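Local coordinates for protein probable transcriptional regulator (Rhodococcus jostii, PDB 3HIM) that probably binds operator DNA as a TetR-family transcriptional regulator, through a helix-turn-helix region joined to an all-helical C-terminal domain, at residues Thr59-Leu64 against Arg119-Glu124; Ile67-His72 against Ala127-Ile132; Ala88-Leu93 against Ala150-Pro155. All coordinates share one frame; numbering follows the deposited sequence. Where two conformers were deposited one is given.

In the fold
Contacts 1 and 2 join the same two helices, 60-82 and 123-149, and follow one another along them: their centres lie 11 Å apart and Leu121 of the first packs on Ile129 of the second. Both are partly buried. Contact 1 is mixed in chemistry, with a carboxylate gripping the start of helix 123-149 beside a leucine pair. Contact 2, nearer the centre of the chain, is a parallel helix pair held by isoleucines, a leucine and a histidine ring, without a hydrogen bond across it. Contact 3, about 39 Å from contact 1 between centres, lies far from the chain's centre yet is buried: a phenylalanine seals a loop against the start of helix 89-106.

Contact 1 (Thr59-Leu64 against Arg119-Glu124); sequences TKESLL and RSLSPE
Glu61 lays its side chain across the short link Ser120-Ser122 that leads into helix 123-149, its CG resting 3.4 Å from Ser120 O. With CG anti to the backbone N (chi1 -174°) and a bend at chi2, the carboxylate is carried to the beginning of that helix. There Glu61 OE2 accepts from Ser122 N at 2.8 Å, in a nearly straight bond (171°) that arrives from above the carboxylate plane. The same oxygen is also bonded to His125 ND1, so two bonds grip it. A carboxylate, if ionised, would probably be favoured here, beside two nitrogen partners at a helix start. Ser122 is the N-cap, its OG taking His125 N. Were Glu61 shortened to an alanine, Ser122 N and His125 ND1 would probably lose this partner, weakening the tie between the helices. Alongside, Leu64 CD2 meets Leu121 CD2 at 3.7 Å, the two side chains crossing at about a right angle, and also touches Ser120 CB. The contact thus links the first turn of helix 60-82, just behind the predicted helix-turn-helix, to the start of helix 123-149; Tyr34 packs on Leu64 and Ser120, and Leu63 on Ile21 and Ala25 of helix 16-32.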
loop_
_atom_site.group_PDB
_atom_site.type_symbol
_atom_site.label_atom_id
_atom_site.label_comp_id
_atom_site.label_asym_id
_atom_site.label_seq_id
_atom_site.Cartn_x
_atom_site.Cartn_y
_atom_site.Cartn_z
ATOM N N THR B 59 21.472 18.482 -1.325
ATOM C CA THR B 59 20.674 18.253 -0.117
ATOM C C THR B 59 20.147 16.824 -0.116
ATOM O O THR B 59 20.061 16.184 -1.193
ATOM C CB THR B 59 19.482 19.247 0.006
ATOM O OG1 THR B 59 18.432 18.885 -0.905
ATOM C CG2 THR B 59 19.927 20.691 -0.295
ATOM N N LYS B 60 19.797 16.334 1.079
ATOM C CA LYS B 60 19.105 15.055 1.224
ATOM C C LYS B 60 17.820 15.061 0.391
ATOM O O LYS B 60 17.505 14.090 -0.293
ATOM C CB LYS B 60 18.759 14.768 2.695
ATOM C CG LYS B 60 18.927 13.298 3.103
ATOM C CD LYS B 60 17.926 12.765 4.167
ATOM C CE LYS B 60 17.655 13.685 5.353
ATOM N NZ LYS B 60 17.463 12.883 6.606
ATOM N N GLU B 61 17.080 16.165 0.457
ATOM C CA GLU B 61 15.768 16.246 -0.172
ATOM C C GLU B 61 15.880 16.158 -1.682
ATOM O O GLU B 61 14.990 15.610 -2.334
ATOM C CB GLU B 61 15.031 17.525 0.245
ATOM C CG GLU B 61 13.579 17.602 -0.270
ATOM C CD GLU B 61 13.473 18.142 -1.693
ATOM O OE1 GLU B 61 14.463 18.708 -2.211
ATOM O OE2 GLU B 61 12.390 18.010 -2.311
ATOM N N SER B 62 16.981 16.695 -2.218
ATOM C CA SER B 62 17.239 16.667 -3.647
ATOM C C SER B 62 17.404 15.221 -4.087
ATOM O O SER B 62 16.972 14.846 -5.175
ATOM C CB SER B 62 18.489 17.483 -4.004
ATOM O OG SER B 62 19.687 16.776 -3.715
ATOM N N LEU B 63 18.016 14.418 -3.220
ATOM C CA LEU B 63 18.312 13.026 -3.510
ATOM C C LEU B 63 17.036 12.181 -3.434
ATOM O O LEU B 63 16.826 11.273 -4.264
ATOM C CB LEU B 63 19.376 12.509 -2.540
ATOM C CG LEU B 63 19.730 11.011 -2.556
ATOM C CD1 LEU B 63 20.106 10.517 -3.951
ATOM C CD2 LEU B 63 20.858 10.748 -1.567
ATOM N N LEU B 64 16.191 12.481 -2.441
ATOM C CA LEU B 64 14.890 11.832 -2.336
ATOM C C LEU B 64 14.022 12.152 -3.570
ATOM O O LEU B 64 13.385 11.259 -4.146
ATOM C CB LEU B 64 14.170 12.260 -1.049
ATOM C CG LEU B 64 12.706 11.811 -0.959
ATOM C CD1 LEU B 64 12.653 10.300 -0.711
ATOM C CD2 LEU B 64 11.968 12.586 0.134
ATOM N N ARG B 119 5.941 13.374 2.011
ATOM C CA ARG B 119 5.819 14.433 3.007
ATOM C C ARG B 119 7.125 15.205 3.160
ATOM O O ARG B 119 7.119 16.330 3.669
ATOM C CB ARG B 119 5.432 13.840 4.372
ATOM C CG ARG B 119 6.530 12.953 4.962
ATOM C CD ARG B 119 6.184 12.333 6.304
ATOM N NE ARG B 119 7.121 11.247 6.577
ATOM C CZ ARG B 119 6.778 10.001 6.870
ATOM N NH1 ARG B 119 5.504 9.656 6.983
ATOM N NH2 ARG B 119 7.718 9.096 7.077
ATOM N N SER B 120 8.234 14.592 2.744
ATOM C CA SER B 120 9.548 15.214 2.876
ATOM C C SER B 120 9.952 16.034 1.651
ATOM O O SER B 120 10.982 16.696 1.672
ATOM C CB SER B 120 10.615 14.159 3.157
ATOM O OG SER B 120 10.529 13.685 4.480
ATOM N N LEU B 121 9.153 16.003 0.592
ATOM C CA LEU B 121 9.510 16.702 -0.642
ATOM C C LEU B 121 9.220 18.184 -0.512
ATOM O O LEU B 121 8.239 18.569 0.105
ATOM C CB LEU B 121 8.748 16.120 -1.834
ATOM C CG LEU B 121 9.068 14.675 -2.261
ATOM C CD1 LEU B 121 8.185 14.259 -3.434
ATOM C CD2 LEU B 121 10.529 14.512 -2.641
ATOM N N SER B 122 10.081 19.015 -1.084
ATOM C CA SER B 122 9.785 20.451 -1.223
ATOM C C SER B 122 8.449 20.643 -1.976
ATOM O O SER B 122 7.963 19.709 -2.633
ATOM C CB SER B 122 10.905 21.147 -1.997
ATOM O OG SER B 122 10.775 20.894 -3.394
ATOM N N PRO B 123 7.845 21.837 -1.859
ATOM C CA PRO B 123 6.609 22.152 -2.571
ATOM C C PRO B 123 6.706 21.949 -4.089
ATOM O O PRO B 123 5.843 21.279 -4.660
ATOM C CB PRO B 123 6.377 23.629 -2.231
ATOM C CG PRO B 123 6.966 23.752 -0.839
ATOM C CD PRO B 123 8.203 22.891 -0.888
ATOM N N GLU B 124 7.746 22.484 -4.727
ATOM C CA GLU B 124 7.898 22.333 -6.173
ATOM C C GLU B 124 8.049 20.867 -6.551
ATOM O O GLU B 124 7.492 20.411 -7.557
ATOM C CB GLU B 124 9.083 23.135 -6.707
#

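Contact 2 (Ile67-His72 against Ala127-Ile132); sequences ISLEGH and AIIADI
Ile129, His72 and Ile132 have the most surface buried where segments 67-72 and 127-132 run side by side, nearly parallel at 14°, their axes 10.0 Å apart at closest approach. Ile129 reaches across with both branches. Its CG2, anti to the backbone N, sits over the face of the His72 imidazole, 3.6 Å from the ring centroid and only 14° off the ring normal, a CH-pi contact. Its CD1, turned by chi1 and bent round at chi2 (-59°), rests beside CG2 against the backbone of Leu69, 3.5 Å from Leu69 N. The same methyl makes a second touch on the Ser68 hydroxyl, 3.7 Å from Ser68 OG. One turn on, Ile132 also uses both branches, but on different partners. Its CG2 comes 3.5 Å from His72 O and 3.7 Å from His72 CB, while its CD1 meets Leu69 CD1 at 3.6 Å, the leucine and isoleucine crossing at about a right angle. Ile128 CG2 adds a looser touch on Leu69 CD1 at the margin. The small Ser68 is consistent with the close approach of Ile129, and its hydroxyl turns to Gly114 O in a weak hydrogen bond; Leu118 packs on Ser68 and Ile129. Since Ile67 packs against helix 16-32, the contact joins the helix leading out of the N-terminal, probably DNA-binding, region to helix 123-149 of the C-terminal domain. With no hydrogen bond or salt bridge between the segments, methyl groups fitted to a flat ring and to helix backbone provide the cohesion, so shape fit and burial probably count for more than polar pairing.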
loop_
_atom_site.group_PDB
_atom_site.type_symbol
_atom_site.label_atom_id
_atom_site.label_comp_id
_atom_site.label_asym_id
_atom_site.label_seq_id
_atom_site.Cartn_x
_atom_site.Cartn_y
_atom_site.Cartn_z
ATOM N N ILE B 67 15.159 10.172 -6.499
ATOM C CA ILE B 67 14.676 8.791 -6.358
ATOM C C ILE B 67 13.183 8.705 -6.720
ATOM O O ILE B 67 12.768 7.852 -7.480
ATOM C CB ILE B 67 14.971 8.243 -4.926
ATOM C CG1 ILE B 67 16.479 8.052 -4.729
ATOM C CG2 ILE B 67 14.238 6.927 -4.643
ATOM C CD1 ILE B 67 16.909 7.890 -3.282
ATOM N N SER B 68 12.393 9.637 -6.207
ATOM C CA SER B 68 10.951 9.591 -6.365
ATOM C C SER B 68 10.538 9.899 -7.823
ATOM O O SER B 68 9.637 9.263 -8.385
ATOM C CB SER B 68 10.299 10.558 -5.374
ATOM O OG SER B 68 8.891 10.468 -5.450
ATOM N N LEU B 69 11.211 10.861 -8.427
ATOM C CA LEU B 69 10.994 11.206 -9.830
ATOM C C LEU B 69 11.313 10.019 -10.733
ATOM O O LEU B 69 10.513 9.632 -11.599
ATOM C CB LEU B 69 11.883 12.397 -10.198
ATOM C CG LEU B 69 11.855 12.935 -11.621
ATOM C CD1 LEU B 69 10.488 13.577 -11.939
ATOM C CD2 LEU B 69 12.996 13.953 -11.783
ATOM N N GLU B 70 12.488 9.439 -10.503
ATOM C CA GLU B 70 12.967 8.311 -11.281
ATOM C C GLU B 70 11.907 7.227 -11.236
ATOM O O GLU B 70 11.447 6.769 -12.281
ATOM C CB GLU B 70 14.295 7.816 -10.704
ATOM C CG GLU B 70 14.873 6.526 -11.308
ATOM C CD GLU B 70 16.337 6.296 -10.895
ATOM O OE1 GLU B 70 16.670 6.309 -9.679
ATOM O OE2 GLU B 70 17.164 6.103 -11.800
ATOM N N GLY B 71 11.510 6.849 -10.017
ATOM C CA GLY B 71 10.504 5.800 -9.776
ATOM C C GLY B 71 9.154 6.101 -10.399
ATOM O O GLY B 71 8.597 5.262 -11.101
ATOM N N HIS B 72 8.634 7.304 -10.159
ATOM C CA HIS B 72 7.351 7.716 -10.733
ATOM C C HIS B 72 7.347 7.752 -12.262
ATOM O O HIS B 72 6.421 7.241 -12.883
ATOM C CB HIS B 72 6.876 9.042 -10.129
ATOM C CG HIS B 72 6.404 8.904 -8.709
ATOM N ND1 HIS B 72 5.097 8.620 -8.383
ATOM C CD2 HIS B 72 7.075 8.970 -7.536
ATOM C CE1 HIS B 72 4.977 8.535 -7.069
ATOM N NE2 HIS B 72 6.164 8.741 -6.531
ATOM N N ALA B 127 4.661 18.971 -6.136
ATOM C CA ALA B 127 3.720 19.240 -7.239
ATOM C C ALA B 127 4.092 18.458 -8.503
ATOM O O ALA B 127 3.217 18.047 -9.249
ATOM C CB ALA B 127 3.631 20.716 -7.547
ATOM N N ILE B 128 5.384 18.241 -8.744
ATOM C CA ILE B 128 5.796 17.516 -9.949
ATOM C C ILE B 128 5.466 16.022 -9.832
ATOM O O ILE B 128 4.992 15.396 -10.786
ATOM C CB ILE B 128 7.296 17.710 -10.228
ATOM C CG1 ILE B 128 7.576 19.144 -10.706
ATOM C CG2 ILE B 128 7.830 16.671 -11.238
ATOM C CD1 ILE B 128 9.093 19.527 -10.563
ATOM N N ILE B 129 5.719 15.464 -8.654
ATOM C CA ILE B 129 5.455 14.057 -8.402
ATOM C C ILE B 129 3.951 13.774 -8.466
ATOM O O ILE B 129 3.526 12.782 -9.059
ATOM C CB ILE B 129 6.056 13.606 -7.043
ATOM C CG1 ILE B 129 7.598 13.700 -7.082
ATOM C CG2 ILE B 129 5.572 12.203 -6.666
ATOM C CD1 ILE B 129 8.335 12.850 -8.180
ATOM N N ALA B 130 3.152 14.650 -7.860
ATOM C CA ALA B 130 1.695 14.458 -7.833
ATOM C C ALA B 130 1.169 14.476 -9.262
ATOM O O ALA B 130 0.291 13.689 -9.622
ATOM C CB ALA B 130 1.002 15.540 -6.973
ATOM N N ASP B 131 1.739 15.353 -10.086
ATOM C CA ASP B 131 1.349 15.410 -11.481
ATOM C C ASP B 131 1.642 14.103 -12.216
ATOM O O ASP B 131 0.802 13.634 -12.973
ATOM C CB ASP B 131 2.005 16.570 -12.199
ATOM C CG ASP B 131 1.512 16.705 -13.607
ATOM O OD1 ASP B 131 0.284 16.830 -13.782
ATOM O OD2 ASP B 131 2.330 16.669 -14.543
ATOM N N ILE B 132 2.816 13.513 -11.981
ATOM C CA ILE B 132 3.144 12.197 -12.561
ATOM C C ILE B 132 2.197 11.090 -12.060
ATOM O O ILE B 132 1.795 10.221 -12.837
ATOM C CB ILE B 132 4.615 11.796 -12.325
ATOM C CG1 ILE B 132 5.536 12.850 -12.953
ATOM C CG2 ILE B 132 4.905 10.401 -12.926
ATOM C CD1 ILE B 132 6.960 12.817 -12.464
#

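Contact 3 (Ala88-Leu93 against Ala150-Pro155); sequences AAPDRL and AGDFHP
The loop that follows helix 123-149 in the C-terminal domain folds back here on the first turn of helix 89-106. Gly151, with its positive phi, ends the preceding helix in a Schellman motif, a turn that glycine makes without strain, and the chain then presents Asp152 and Phe153 to the other segment. Phe153 is the main contributor: with CG anti to the carbonyl carbon (chi1 -68°), its ring points at the helix start and meets Ala89, Pro90 and Leu93. The tip of the ring does most of the touching. Phe153 CZ lies 3.6 Å from Pro90 CA and 4.0 Å from Leu93 CD2, while along one flank Phe153 CE1 meets Pro90 CG at 3.8 Å and along the other Phe153 CE2 meets Ala89 CB at 4.1 Å. Pro90 and Leu93 both cross the phenyl group obliquely. Asp152 lies across the proline ring at about a right angle, its OD2 3.6 Å from Pro90 CD, a plain packing contact. The residue types fit the site: a small alanine is consistent with the close approach of the ring, and proline, lacking an N-H, suits the first turn of a helix, where that hydrogen would have no carbonyl to meet. Val199 and Cys201 also pack on Phe153, and Leu196 of helix 184-198 touches Pro90 and Leu93. In the assembly, His154 O is hydrogen-bonded to Arg197 NH2 of the second subunit. No hydrogen bond crosses between the segments; the loop is held to the helix by burial of one aromatic ring among aliphatic groups, while Asp152 stays at the margin.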
loop_
_atom_site.group_PDB
_atom_site.type_symbol
_atom_site.label_atom_id
_atom_site.label_comp_id
_atom_site.label_asym_id
_atom_site.label_seq_id
_atom_site.Cartn_x
_atom_site.Cartn_y
_atom_site.Cartn_z
ATOM N N ALA B 88 -7.956 -3.946 -28.772
ATOM C CA ALA B 88 -9.159 -3.895 -27.955
ATOM C C ALA B 88 -8.853 -3.518 -26.497
ATOM O O ALA B 88 -7.832 -3.912 -25.932
ATOM C CB ALA B 88 -9.931 -5.221 -28.030
ATOM N N ALA B 89 -9.754 -2.737 -25.911
ATOM C CA ALA B 89 -9.637 -2.274 -24.538
ATOM C C ALA B 89 -9.305 -3.371 -23.508
ATOM O O ALA B 89 -8.426 -3.153 -22.665
ATOM C CB ALA B 89 -10.889 -1.509 -24.136
ATOM N N PRO B 90 -9.978 -4.556 -23.573
ATOM C CA PRO B 90 -9.634 -5.568 -22.560
ATOM C C PRO B 90 -8.171 -6.001 -22.596
ATOM O O PRO B 90 -7.579 -6.211 -21.531
ATOM C CB PRO B 90 -10.560 -6.731 -22.888
ATOM C CG PRO B 90 -11.705 -6.103 -23.635
ATOM C CD PRO B 90 -11.066 -5.033 -24.451
ATOM N N ASP B 91 -7.606 -6.100 -23.810
ATOM C CA ASP B 91 -6.197 -6.468 -24.045
ATOM C C ASP B 91 -5.257 -5.364 -23.566
ATOM O O ASP B 91 -4.164 -5.645 -23.089
ATOM C CB ASP B 91 -5.922 -6.675 -25.546
ATOM C CG ASP B 91 -6.704 -7.824 -26.144
ATOM O OD1 ASP B 91 -6.490 -8.983 -25.750
ATOM O OD2 ASP B 91 -7.541 -7.557 -27.021
ATOM N N ARG B 92 -5.668 -4.113 -23.773
ATOM C CA ARG B 92 -4.958 -2.938 -23.244
ATOM C C ARG B 92 -4.890 -2.982 -21.707
ATOM O O ARG B 92 -3.855 -2.677 -21.111
ATOM C CB ARG B 92 -5.645 -1.646 -23.701
ATOM C CG ARG B 92 -5.596 -1.416 -25.231
ATOM C CD ARG B 92 -6.366 -0.192 -25.692
ATOM N NE ARG B 92 -5.814 1.038 -25.120
ATOM C CZ ARG B 92 -6.313 2.262 -25.304
ATOM N NH1 ARG B 92 -7.393 2.445 -26.049
ATOM N NH2 ARG B 92 -5.752 3.308 -24.703
ATOM N N LEU B 93 -6.003 -3.355 -21.085
ATOM C CA LEU B 93 -6.083 -3.460 -19.642
ATOM C C LEU B 93 -5.242 -4.614 -19.102
ATOM O O LEU B 93 -4.537 -4.442 -18.122
ATOM C CB LEU B 93 -7.551 -3.576 -19.184
ATOM C CG LEU B 93 -7.745 -3.375 -17.674
ATOM C CD1 LEU B 93 -7.397 -1.927 -17.266
ATOM C CD2 LEU B 93 -9.157 -3.777 -17.248
ATOM N N ALA B 150 -16.741 1.128 -26.332
ATOM C CA ALA B 150 -16.854 -0.019 -27.244
ATOM C C ALA B 150 -17.842 -1.107 -26.781
ATOM O O ALA B 150 -18.063 -2.089 -27.497
ATOM C CB ALA B 150 -15.440 -0.633 -27.523
ATOM N N GLY B 151 -18.419 -0.929 -25.592
ATOM C CA GLY B 151 -19.352 -1.890 -25.013
ATOM C C GLY B 151 -18.634 -3.117 -24.452
ATOM O O GLY B 151 -19.278 -4.100 -24.104
ATOM N N ASP B 152 -17.300 -3.071 -24.387
ATOM C CA ASP B 152 -16.512 -4.129 -23.756
ATOM C C ASP B 152 -16.602 -4.094 -22.228
ATOM O O ASP B 152 -16.543 -5.134 -21.573
ATOM C CB ASP B 152 -15.041 -4.006 -24.139
ATOM C CG ASP B 152 -14.786 -4.277 -25.608
ATOM O OD1 ASP B 152 -15.472 -5.139 -26.198
ATOM O OD2 ASP B 152 -13.870 -3.635 -26.161
ATOM N N PHE B 153 -16.709 -2.895 -21.662
ATOM C CA PHE B 153 -16.672 -2.737 -20.209
ATOM C C PHE B 153 -17.996 -2.165 -19.747
ATOM O O PHE B 153 -18.665 -1.460 -20.502
ATOM C CB PHE B 153 -15.520 -1.795 -19.765
ATOM C CG PHE B 153 -14.113 -2.352 -20.000
ATOM C CD1 PHE B 153 -13.893 -3.712 -20.215
ATOM C CD2 PHE B 153 -13.009 -1.500 -19.976
ATOM C CE1 PHE B 153 -12.600 -4.224 -20.428
ATOM C CE2 PHE B 153 -11.697 -1.997 -20.190
ATOM C CZ PHE B 153 -11.501 -3.368 -20.412
ATOM N N HIS B 154 -18.362 -2.450 -18.501
ATOM C CA HIS B 154 -19.568 -1.887 -17.881
ATOM C C HIS B 154 -19.259 -1.492 -16.443
ATOM O O HIS B 154 -19.831 -2.054 -15.507
ATOM C CB HIS B 154 -20.709 -2.897 -17.925
ATOM C CG HIS B 154 -20.874 -3.532 -19.265
ATOM N ND1 HIS B 154 -21.429 -2.866 -20.339
ATOM C CD2 HIS B 154 -20.505 -4.751 -19.727
ATOM C CE1 HIS B 154 -21.425 -3.660 -21.396
ATOM N NE2 HIS B 154 -20.871 -4.810 -21.051
ATOM N N PRO B 155 -18.359 -0.515 -16.269
ATOM C CA PRO B 155 -17.887 -0.120 -14.941
ATOM C C PRO B 155 -19.008 0.511 -14.154
ATOM O O PRO B 155 -19.857 1.190 -14.734
ATOM C CB PRO B 155 -16.796 0.935 -15.232
ATOM C CG PRO B 155 -17.032 1.389 -16.607
ATOM C CD PRO B 155 -17.871 0.389 -17.332
#